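Long-range contacts in succinate-semialdehyde dehydrogenase (Streptococcus pyogenes MGAS1882, PDB 4OGD), which oxidises succinic semialdehyde to succinate, using NADP+ as cofactor: residues A[193-198]-A[220-225]; A[348-353]-A[365-370]; A[51-56]-A[94-99]; A[290-295]-A[341-346]. All coordinates share one frame; numbering follows the deposited sequence.

Contact 1 of 4, residues A[193-198]-A[220-225]; sequences QVIADK and GKNLKK
Two helix ends come together where the CA of Ala196 lies 5.7 Å from the CA of Asn222, the residue at which helix 209-221 gives way to loop. Lys224 carries the contact. Its aliphatic chain starts with CG beside the backbone N (chi1 -56°) and bends at chi2 and chi4, which brings the ammonium over the C-terminal end of helix 188-196. There Lys224 NZ donates to Ile195 O at 2.9 Å, with the nitrogen tilted 29° from the carbonyl plane, and more weakly to Asp197 O, also at 2.9 Å. Lys224 NZ also hydrogen-bonds Val200 O, its strongest partner, at the start of strand 200-206, and a water 2.9 Å from Lys224 NZ relays the grip to Ala196 O. The negative end of the helix dipole would be expected to favour the ammonium here. The chain reaches this spot through a Schellman motif that ends helix 209-221, with Leu223 at positive phi; that helix is the crossover between parallel strands 200-206 and 225-229 of the Rossmann-type sheet. Asn222 lays its amide against Ala196, OD1 standing 3.4 Å from Ala196 CB, while ND2 turns back to Glu218 O. Ile195 crosses Asn222 at about a right angle, its CG2 4.1 Å from Asn222 ND2, and packs inward on Ile215 and Val203. Asp197 points away, its carboxylate paired with Arg199.

Contact 2 of 4, residues A[348-353]-A[365-370]; sequences AGLTKD and VGEIYK
The ring of Tyr369 meets Leu350 obliquely, the methyl CD1 of Leu350 lying 3.6 Å from Tyr369 OH and 3.8 Å from Tyr369 CZ. Over one face of the ring, toward the rim, sits a water bound to the backbone, and Glu367 OE1 lies in plane at the edge. Leu350 CD1 also comes within 4.1 Å of Glu367 OE1. The phenol is anchored by a hydrogen bond from Tyr369 OH to Tyr357 O, and the ring of Tyr357 packs edge-to-face with it. On the other side of the strand Ala348 and Ile368 touch through their CB atoms, 4.3 Å apart. Two waters fill in where direct backbone bonding stops: both donate to Ile368 O, one accepting from Gly349 N at 2.8 Å and the other from Leu350 N at 2.9 Å. The turn at Gly349, with phi at 62°, carries the chain off the sheet. Further back, Ile347 still bonds to Ile368 and Gly366 through the backbone. Waters thus take over from direct strand pairing where strand 345-348 leaves its parallel neighbour 365-371 in the seven-stranded sheet of the aldehyde dehydrogenase fold.

Contact 3 of 4, residues A[51-56]-A[94-99]; sequences QLHQVA and YYADKA
Helices 45-61 and 78-103 run nearly antiparallel here, their local axes 8.9 Å apart at an angle of 156°, with Leu52 and Ala96 nearest in the backbone at 6.2 Å between CA atoms. Ala96 presents only a methyl here, and the imidazole of His53 lies across it. Ala96 CB stands 3.4 Å from the centroid of the His53 ring, a CH-pi contact over one face, shifted toward NE2. With CG beside the backbone N (chi1 -79°), the imidazole is carried across to the second helix. Asp97 then meets the ring at its edge, near the ring plane: OD1 of Asp97 is 3.1 Å from both CE1 and NE2 of His53, and the carboxylate is turned 51° against the imidazole. Next to CE1 round the ring, ND1 is hydrogen-bonded to Asp93, one helical turn before Asp97. Two carboxylates so close would be expected to raise the basicity of the imidazole. Toward the interior, Leu52 supplies the apolar share; its CD2 lies 4.2 Å from Ala96 CB and 4.1 Å from Tyr95 CB, Leu52 and Tyr95 pointing the same way side by side. Both lead to helix 136-148, Leu52 packing on Ile147 and Tyr95 on Ala143, while Tyr95 OH is hydrogen-bonded to Ser439 O. Next to the contact, Lys98 forms a salt bridge with Glu109 of the second subunit, which places this part of helix 78-103 beside the second subunit.

Contact 4 of 4, residues A[290-295]-A[341-346]; sequences AKWGDP and FVMPTI
Met343 CB lies over one face of the Trp292 indole, 4.3 Å from Trp292 CZ3, while Met343 O accepts a hydrogen bond from Thr345 OG1 at 2.8 Å, the hydroxyl standing 42° above the carbonyl plane. This bond ties the chain to itself two residues along, just where strand 345-348 begins, and Thr345 OG1 also has a weak hydrogen bond with Gly332 N. Trp292 spans the contact; with chi1 at 50° its CG is tucked over the backbone between N and C, and from there the benzene end of the indole reaches Pro344, with Trp292 CZ3 at 3.9 Å from Pro344 CD. The two chains run in nearly opposite directions, but their backbones are too distant to pair as strands: the contact is made by side chains. It joins the loop after helix 276-288 to the run that leads into strand 345-348, which lies between strands 327-330 and 365-371 of the seven-stranded sheet, and helix 276-288 lends Phe287 as a further neighbour of Pro344. Beside Trp292, Ala290 CB rests 3.6 Å from Pro344 CG. Phe341 works at the other end. Its ring lies oblique to the five-membered ring of Trp292, planes at 49°, and Phe341 CD1 touches Trp292 CB at 3.8 Å. At the ring's edge and in its plane comes Gly293 O, 3.2 Å from Phe341 CZ, where the partly positive rim of the ring suits a carbonyl oxygen. His337 meets the Phe341 ring edge-to-face, and Pro304 packs on it.

From the N terminus, contact 3 comes first, bringing helix 78-103 back along helix 45-61 after a mostly helical excursion. Contact 1 follows, closing the strand 200-206 and helix 209-221 excursion at the six-stranded sheet. Contact 4 then spans the path through helix 308-323 and strand 327-330, and contact 2 closes the short loop between strands 345-348 and 365-371. All four are in series; none nest or cross. Contacts 4 and 2 touch through these neighbouring strands, where Gly366 N lies 2.7 Å from Thr345 O, a probable hydrogen bond. Contacts 1 and 4 lie on opposite sides of the chain's centre, their own centres about 42 Å apart.

Contact 1 of 4, residues A[193-198]-A[220-225]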
# COMPACT_ATOMS: atom_id res chain seq x y z
N GLN A 193 19.59 0.42 6.60
CA GLN A 193 19.47 0.33 8.05
C GLN A 193 18.24 1.07 8.56
O GLN A 193 17.55 0.60 9.46
CB GLN A 193 20.72 0.90 8.72
CG GLN A 193 22.00 0.13 8.45
CD GLN A 193 23.21 0.85 9.01
OE1 GLN A 193 24.06 1.34 8.27
NE2 GLN A 193 23.30 0.92 10.34
N VAL A 194 17.96 2.23 7.97
CA VAL A 194 16.78 3.01 8.35
C VAL A 194 15.51 2.19 8.08
O VAL A 194 14.63 2.10 8.92
CB VAL A 194 16.74 4.38 7.63
CG1 VAL A 194 15.41 5.09 7.89
CG2 VAL A 194 17.90 5.26 8.12
N ILE A 195 15.46 1.55 6.92
CA ILE A 195 14.29 0.77 6.53
C ILE A 195 14.09 -0.44 7.46
O ILE A 195 12.96 -0.82 7.76
CB ILE A 195 14.37 0.34 5.06
CG1 ILE A 195 14.40 1.58 4.17
CG2 ILE A 195 13.18 -0.54 4.68
CD1 ILE A 195 14.56 1.30 2.66
N ALA A 196 15.19 -1.01 7.93
CA ALA A 196 15.13 -2.17 8.80
C ALA A 196 14.90 -1.81 10.27
O ALA A 196 14.73 -2.68 11.11
CB ALA A 196 16.40 -3.00 8.66
N ASP A 197 14.91 -0.52 10.58
CA ASP A 197 14.81 -0.09 11.97
C ASP A 197 13.35 -0.15 12.40
O ASP A 197 12.48 0.35 11.69
CB ASP A 197 15.34 1.34 12.13
CG ASP A 197 15.49 1.75 13.58
OD1 ASP A 197 14.47 2.11 14.21
OD2 ASP A 197 16.62 1.69 14.09
N LYS A 198 13.08 -0.74 13.56
CA LYS A 198 11.69 -0.93 13.99
C LYS A 198 10.96 0.36 14.33
O LYS A 198 9.74 0.37 14.44
CB LYS A 198 11.60 -1.94 15.14
CG LYS A 198 12.22 -1.47 16.43
CD LYS A 198 12.15 -2.60 17.44
CE LYS A 198 12.51 -2.13 18.84
NZ LYS A 198 12.27 -3.23 19.81
N GLY A 220 9.96 -4.43 1.72
CA GLY A 220 9.22 -5.68 1.79
C GLY A 220 9.92 -6.68 2.70
O GLY A 220 9.28 -7.35 3.51
N LYS A 221 11.24 -6.77 2.56
CA LYS A 221 12.06 -7.65 3.41
C LYS A 221 11.78 -7.38 4.90
O LYS A 221 11.81 -8.29 5.73
CB LYS A 221 13.54 -7.43 3.10
CG LYS A 221 14.52 -8.30 3.88
CD LYS A 221 15.94 -8.01 3.41
CE LYS A 221 16.98 -8.75 4.25
NZ LYS A 221 18.33 -8.70 3.61
N ASN A 222 11.46 -6.12 5.20
CA ASN A 222 11.27 -5.67 6.58
C ASN A 222 9.82 -5.39 6.95
O ASN A 222 9.53 -4.81 8.00
CB ASN A 222 12.12 -4.42 6.83
CG ASN A 222 13.61 -4.73 6.82
OD1 ASN A 222 14.13 -5.35 7.75
ND2 ASN A 222 14.30 -4.34 5.75
N LEU A 223 8.90 -5.84 6.09
CA LEU A 223 7.47 -5.71 6.31
C LEU A 223 7.01 -4.27 6.42
O LEU A 223 6.03 -3.99 7.11
CB LEU A 223 7.03 -6.49 7.56
CG LEU A 223 7.44 -7.96 7.59
CD1 LEU A 223 7.10 -8.57 8.94
CD2 LEU A 223 6.78 -8.73 6.47
N LYS A 224 7.71 -3.35 5.74
CA LYS A 224 7.33 -1.94 5.79
C LYS A 224 6.44 -1.55 4.60
O LYS A 224 6.75 -1.85 3.46
CB LYS A 224 8.58 -1.05 5.81
CG LYS A 224 9.53 -1.35 6.97
CD LYS A 224 8.85 -1.15 8.31
CE LYS A 224 9.63 -1.81 9.46
NZ LYS A 224 10.90 -1.11 9.80
N LYS A 225 5.33 -0.86 4.90
CA LYS A 225 4.43 -0.33 3.88
C LYS A 225 5.14 0.71 3.03
O LYS A 225 5.97 1.49 3.53
CB LYS A 225 3.21 0.30 4.56
CG LYS A 225 2.03 0.62 3.64
CD LYS A 225 0.93 1.28 4.45
CE LYS A 225 -0.40 1.21 3.72
NZ LYS A 225 -1.52 1.75 4.56
O HOH W 1 11.87 -3.18 11.54

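Contact 2 of 4, residues A[348-353]-A[365-370]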
# COMPACT_ATOMS: atom_id res chain seq x y z
N ALA A 348 10.59 11.08 -34.45
CA ALA A 348 9.39 10.38 -34.88
C ALA A 348 9.80 9.04 -35.47
O ALA A 348 10.97 8.66 -35.39
CB ALA A 348 8.62 11.22 -35.89
N GLY A 349 8.85 8.32 -36.04
CA GLY A 349 9.15 7.03 -36.64
C GLY A 349 9.68 5.96 -35.70
O GLY A 349 10.48 5.12 -36.11
N LEU A 350 9.26 5.99 -34.44
CA LEU A 350 9.62 4.93 -33.51
C LEU A 350 8.78 3.68 -33.81
O LEU A 350 7.55 3.75 -33.86
CB LEU A 350 9.40 5.37 -32.06
CG LEU A 350 10.33 6.47 -31.53
CD1 LEU A 350 9.74 7.11 -30.28
CD2 LEU A 350 11.72 5.92 -31.22
N THR A 351 9.45 2.55 -34.00
CA THR A 351 8.78 1.27 -34.13
C THR A 351 8.98 0.46 -32.86
O THR A 351 9.82 0.80 -32.02
CB THR A 351 9.30 0.48 -35.35
OG1 THR A 351 10.70 0.19 -35.18
CG2 THR A 351 9.12 1.28 -36.62
N LYS A 352 8.22 -0.61 -32.71
CA LYS A 352 8.23 -1.37 -31.46
C LYS A 352 9.56 -2.05 -31.15
O LYS A 352 9.85 -2.35 -29.98
CB LYS A 352 7.10 -2.39 -31.45
CG LYS A 352 5.74 -1.77 -31.34
CD LYS A 352 4.68 -2.84 -31.34
CE LYS A 352 3.30 -2.25 -31.35
NZ LYS A 352 2.27 -3.33 -31.41
N ASP A 353 10.36 -2.30 -32.17
CA ASP A 353 11.66 -2.92 -31.98
C ASP A 353 12.73 -1.89 -31.65
O ASP A 353 13.88 -2.25 -31.39
CB ASP A 353 12.06 -3.71 -33.23
CG ASP A 353 11.61 -3.02 -34.50
OD1 ASP A 353 11.00 -3.71 -35.35
OD2 ASP A 353 11.86 -1.81 -34.63
N VAL A 365 12.82 16.20 -25.17
CA VAL A 365 12.73 15.44 -26.40
C VAL A 365 11.29 15.14 -26.75
O VAL A 365 10.65 14.29 -26.12
CB VAL A 365 13.53 14.12 -26.30
CG1 VAL A 365 13.46 13.36 -27.62
CG2 VAL A 365 14.98 14.40 -25.92
N GLY A 366 10.77 15.82 -27.77
CA GLY A 366 9.43 15.54 -28.24
C GLY A 366 9.43 14.24 -29.04
O GLY A 366 10.41 13.93 -29.72
N GLU A 367 8.36 13.46 -28.92
CA GLU A 367 8.23 12.21 -29.67
C GLU A 367 6.87 12.17 -30.32
O GLU A 367 5.86 12.35 -29.64
CB GLU A 367 8.39 11.01 -28.73
CG GLU A 367 9.69 11.02 -27.94
CD GLU A 367 9.60 10.13 -26.71
OE1 GLU A 367 8.93 9.08 -26.79
OE2 GLU A 367 10.18 10.51 -25.66
N ILE A 368 6.82 11.96 -31.63
CA ILE A 368 5.55 11.91 -32.32
C ILE A 368 5.24 10.49 -32.78
O ILE A 368 5.99 9.90 -33.55
CB ILE A 368 5.51 12.89 -33.51
CG1 ILE A 368 5.87 14.30 -33.04
CG2 ILE A 368 4.13 12.90 -34.12
CD1 ILE A 368 6.10 15.29 -34.20
N TYR A 369 4.13 9.95 -32.26
CA TYR A 369 3.66 8.61 -32.63
C TYR A 369 2.46 8.76 -33.56
O TYR A 369 1.42 9.27 -33.14
CB TYR A 369 3.20 7.85 -31.38
CG TYR A 369 4.31 7.38 -30.46
CD1 TYR A 369 4.50 6.03 -30.21
CD2 TYR A 369 5.15 8.29 -29.82
CE1 TYR A 369 5.50 5.59 -29.36
CE2 TYR A 369 6.16 7.87 -28.97
CZ TYR A 369 6.33 6.51 -28.74
OH TYR A 369 7.32 6.07 -27.88
N LYS A 370 2.59 8.31 -34.80
CA LYS A 370 1.47 8.40 -35.74
C LYS A 370 0.57 7.17 -35.64
O LYS A 370 1.06 6.05 -35.60
CB LYS A 370 1.96 8.55 -37.18
CG LYS A 370 0.83 8.82 -38.18
CD LYS A 370 1.37 8.96 -39.61
CE LYS A 370 1.79 7.60 -40.17
NZ LYS A 370 0.62 6.82 -40.67
O HOH W 2 6.09 9.01 -36.07
O HOH W 3 7.32 7.67 -33.06

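Contact 3 of 4, residues A[51-56]-A[94-99]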
# COMPACT_ATOMS: atom_id res chain seq x y z
N GLN A 51 1.84 25.36 13.21
CA GLN A 51 3.21 25.29 12.72
C GLN A 51 3.25 25.06 11.21
O GLN A 51 4.09 25.63 10.52
CB GLN A 51 3.98 24.20 13.47
CG GLN A 51 4.29 24.58 14.92
CD GLN A 51 4.46 23.37 15.82
OE1 GLN A 51 4.55 22.24 15.34
NE2 GLN A 51 4.51 23.61 17.13
N LEU A 52 2.35 24.24 10.69
CA LEU A 52 2.29 24.01 9.24
C LEU A 52 1.83 25.26 8.48
O LEU A 52 2.35 25.57 7.41
CB LEU A 52 1.40 22.80 8.92
CG LEU A 52 1.44 22.30 7.48
CD1 LEU A 52 2.86 21.98 7.03
CD2 LEU A 52 0.53 21.08 7.32
N HIS A 53 0.86 25.98 9.03
CA HIS A 53 0.54 27.29 8.48
C HIS A 53 1.75 28.23 8.49
O HIS A 53 1.93 29.01 7.57
CB HIS A 53 -0.64 27.91 9.23
CG HIS A 53 -1.98 27.37 8.83
ND1 HIS A 53 -2.40 27.34 7.52
CD2 HIS A 53 -2.99 26.85 9.57
CE1 HIS A 53 -3.62 26.83 7.46
NE2 HIS A 53 -4.00 26.53 8.69
N GLN A 54 2.58 28.14 9.53
CA GLN A 54 3.75 29.02 9.64
C GLN A 54 4.81 28.62 8.63
O GLN A 54 5.54 29.47 8.11
CB GLN A 54 4.31 29.03 11.08
CG GLN A 54 5.46 30.03 11.32
CD GLN A 54 5.06 31.49 11.04
OE1 GLN A 54 3.89 31.84 11.04
NE2 GLN A 54 6.05 32.34 10.81
N VAL A 55 4.88 27.33 8.32
CA VAL A 55 5.77 26.88 7.25
C VAL A 55 5.38 27.58 5.95
O VAL A 55 6.23 28.12 5.24
CB VAL A 55 5.74 25.34 7.06
CG1 VAL A 55 6.43 24.96 5.76
CG2 VAL A 55 6.41 24.66 8.23
N ALA A 56 4.08 27.58 5.65
CA ALA A 56 3.56 28.26 4.46
C ALA A 56 3.87 29.76 4.52
O ALA A 56 4.26 30.37 3.52
CB ALA A 56 2.06 28.03 4.33
N TYR A 94 -3.37 23.71 2.89
CA TYR A 94 -4.42 22.72 2.65
C TYR A 94 -4.51 21.70 3.78
O TYR A 94 -5.57 21.51 4.37
CB TYR A 94 -4.18 22.02 1.32
CG TYR A 94 -5.14 20.90 0.95
CD1 TYR A 94 -4.76 19.57 1.11
CD2 TYR A 94 -6.39 21.17 0.40
CE1 TYR A 94 -5.62 18.54 0.76
CE2 TYR A 94 -7.25 20.14 0.05
CZ TYR A 94 -6.86 18.83 0.23
OH TYR A 94 -7.72 17.83 -0.13
N TYR A 95 -3.40 21.04 4.10
CA TYR A 95 -3.47 19.97 5.10
C TYR A 95 -3.70 20.51 6.51
O TYR A 95 -4.35 19.86 7.32
CB TYR A 95 -2.23 19.07 5.01
CG TYR A 95 -2.37 18.08 3.88
CD1 TYR A 95 -3.33 17.07 3.94
CD2 TYR A 95 -1.57 18.16 2.74
CE1 TYR A 95 -3.48 16.16 2.91
CE2 TYR A 95 -1.72 17.27 1.70
CZ TYR A 95 -2.67 16.27 1.79
OH TYR A 95 -2.84 15.36 0.77
N ALA A 96 -3.20 21.70 6.79
CA ALA A 96 -3.53 22.34 8.07
C ALA A 96 -5.02 22.67 8.15
O ALA A 96 -5.65 22.49 9.20
CB ALA A 96 -2.67 23.57 8.28
N ASP A 97 -5.59 23.16 7.05
CA ASP A 97 -7.01 23.52 7.02
C ASP A 97 -7.91 22.30 7.08
O ASP A 97 -8.98 22.34 7.69
CB ASP A 97 -7.35 24.34 5.78
CG ASP A 97 -6.91 25.79 5.89
OD1 ASP A 97 -6.65 26.26 7.01
OD2 ASP A 97 -6.86 26.46 4.84
N LYS A 98 -7.47 21.21 6.44
CA LYS A 98 -8.29 20.01 6.33
C LYS A 98 -8.08 19.04 7.49
O LYS A 98 -8.76 18.03 7.56
CB LYS A 98 -7.98 19.28 5.02
CG LYS A 98 -8.48 19.98 3.76
CD LYS A 98 -9.99 19.93 3.66
CE LYS A 98 -10.48 20.70 2.45
NZ LYS A 98 -11.96 20.64 2.31
N ALA A 99 -7.16 19.37 8.39
CA ALA A 99 -6.76 18.46 9.46
C ALA A 99 -7.93 17.86 10.23
O ALA A 99 -8.04 16.64 10.34
CB ALA A 99 -5.79 19.15 10.41

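Contact 4 of 4, residues A[290-295]-A[341-346]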
# COMPACT_ATOMS: atom_id res chain seq x y z
N ALA A 290 12.23 28.15 -28.06
CA ALA A 290 13.01 27.97 -26.84
C ALA A 290 14.24 28.86 -26.78
O ALA A 290 14.98 28.99 -27.75
CB ALA A 290 13.42 26.51 -26.68
N LYS A 291 14.45 29.47 -25.62
CA LYS A 291 15.65 30.27 -25.39
C LYS A 291 16.39 29.70 -24.19
O LYS A 291 15.99 29.92 -23.04
CB LYS A 291 15.28 31.73 -25.13
CG LYS A 291 16.48 32.64 -24.96
CD LYS A 291 16.11 34.10 -25.15
CE LYS A 291 17.35 34.98 -25.10
NZ LYS A 291 18.14 34.69 -23.87
N TRP A 292 17.46 28.96 -24.45
CA TRP A 292 18.25 28.41 -23.35
C TRP A 292 19.24 29.42 -22.81
O TRP A 292 19.63 30.36 -23.51
CB TRP A 292 18.98 27.12 -23.75
CG TRP A 292 19.75 27.21 -25.03
CD1 TRP A 292 21.04 27.62 -25.18
CD2 TRP A 292 19.27 26.87 -26.33
NE1 TRP A 292 21.39 27.56 -26.51
CE2 TRP A 292 20.32 27.11 -27.24
CE3 TRP A 292 18.05 26.39 -26.83
CZ2 TRP A 292 20.20 26.88 -28.61
CZ3 TRP A 292 17.92 26.17 -28.19
CH2 TRP A 292 18.99 26.41 -29.07
N GLY A 293 19.62 29.24 -21.56
CA GLY A 293 20.58 30.13 -20.94
C GLY A 293 20.49 30.14 -19.43
O GLY A 293 20.10 29.14 -18.81
N ASP A 294 20.87 31.26 -18.85
CA ASP A 294 20.92 31.46 -17.40
C ASP A 294 19.54 31.27 -16.78
O ASP A 294 18.64 32.06 -17.02
CB ASP A 294 21.42 32.90 -17.16
CG ASP A 294 21.56 33.24 -15.70
OD1 ASP A 294 21.20 32.42 -14.83
OD2 ASP A 294 22.04 34.37 -15.41
N PRO A 295 19.36 30.21 -15.96
CA PRO A 295 18.01 30.00 -15.39
C PRO A 295 17.56 31.10 -14.41
O PRO A 295 16.37 31.18 -14.11
CB PRO A 295 18.14 28.65 -14.67
CG PRO A 295 19.59 28.54 -14.33
CD PRO A 295 20.31 29.19 -15.50
N PHE A 341 23.39 21.71 -20.90
CA PHE A 341 22.31 22.00 -21.84
C PHE A 341 22.07 20.94 -22.91
O PHE A 341 23.01 20.40 -23.51
CB PHE A 341 22.55 23.35 -22.52
CG PHE A 341 22.32 24.54 -21.62
CD1 PHE A 341 21.04 25.01 -21.38
CD2 PHE A 341 23.39 25.19 -21.02
CE1 PHE A 341 20.82 26.09 -20.56
CE2 PHE A 341 23.19 26.28 -20.19
CZ PHE A 341 21.89 26.73 -19.96
N VAL A 342 20.79 20.66 -23.16
CA VAL A 342 20.35 19.84 -24.28
C VAL A 342 19.31 20.65 -25.05
O VAL A 342 18.37 21.18 -24.45
CB VAL A 342 19.73 18.50 -23.78
CG1 VAL A 342 19.13 17.70 -24.94
CG2 VAL A 342 20.78 17.68 -23.04
N MET A 343 19.47 20.79 -26.36
CA MET A 343 18.50 21.58 -27.11
C MET A 343 17.22 20.78 -27.32
O MET A 343 17.26 19.55 -27.37
CB MET A 343 19.06 22.08 -28.45
CG MET A 343 18.88 21.14 -29.62
SD MET A 343 19.37 21.93 -31.17
CE MET A 343 17.90 22.86 -31.57
N PRO A 344 16.08 21.48 -27.42
CA PRO A 344 14.81 20.81 -27.72
C PRO A 344 14.96 20.00 -29.00
O PRO A 344 15.46 20.51 -30.00
CB PRO A 344 13.84 21.98 -27.92
CG PRO A 344 14.42 23.08 -27.08
CD PRO A 344 15.90 22.93 -27.26
N THR A 345 14.55 18.74 -28.95
CA THR A 345 14.80 17.82 -30.04
C THR A 345 13.50 17.06 -30.28
O THR A 345 12.80 16.73 -29.32
CB THR A 345 15.92 16.84 -29.65
OG1 THR A 345 17.12 17.58 -29.38
CG2 THR A 345 16.19 15.83 -30.76
N ILE A 346 13.15 16.82 -31.54
CA ILE A 346 11.93 16.08 -31.85
C ILE A 346 12.29 14.85 -32.66
O ILE A 346 13.03 14.95 -33.65
CB ILE A 346 10.92 16.92 -32.65
CG1 ILE A 346 10.57 18.19 -31.87
CG2 ILE A 346 9.65 16.11 -32.96
CD1 ILE A 346 9.74 19.20 -32.65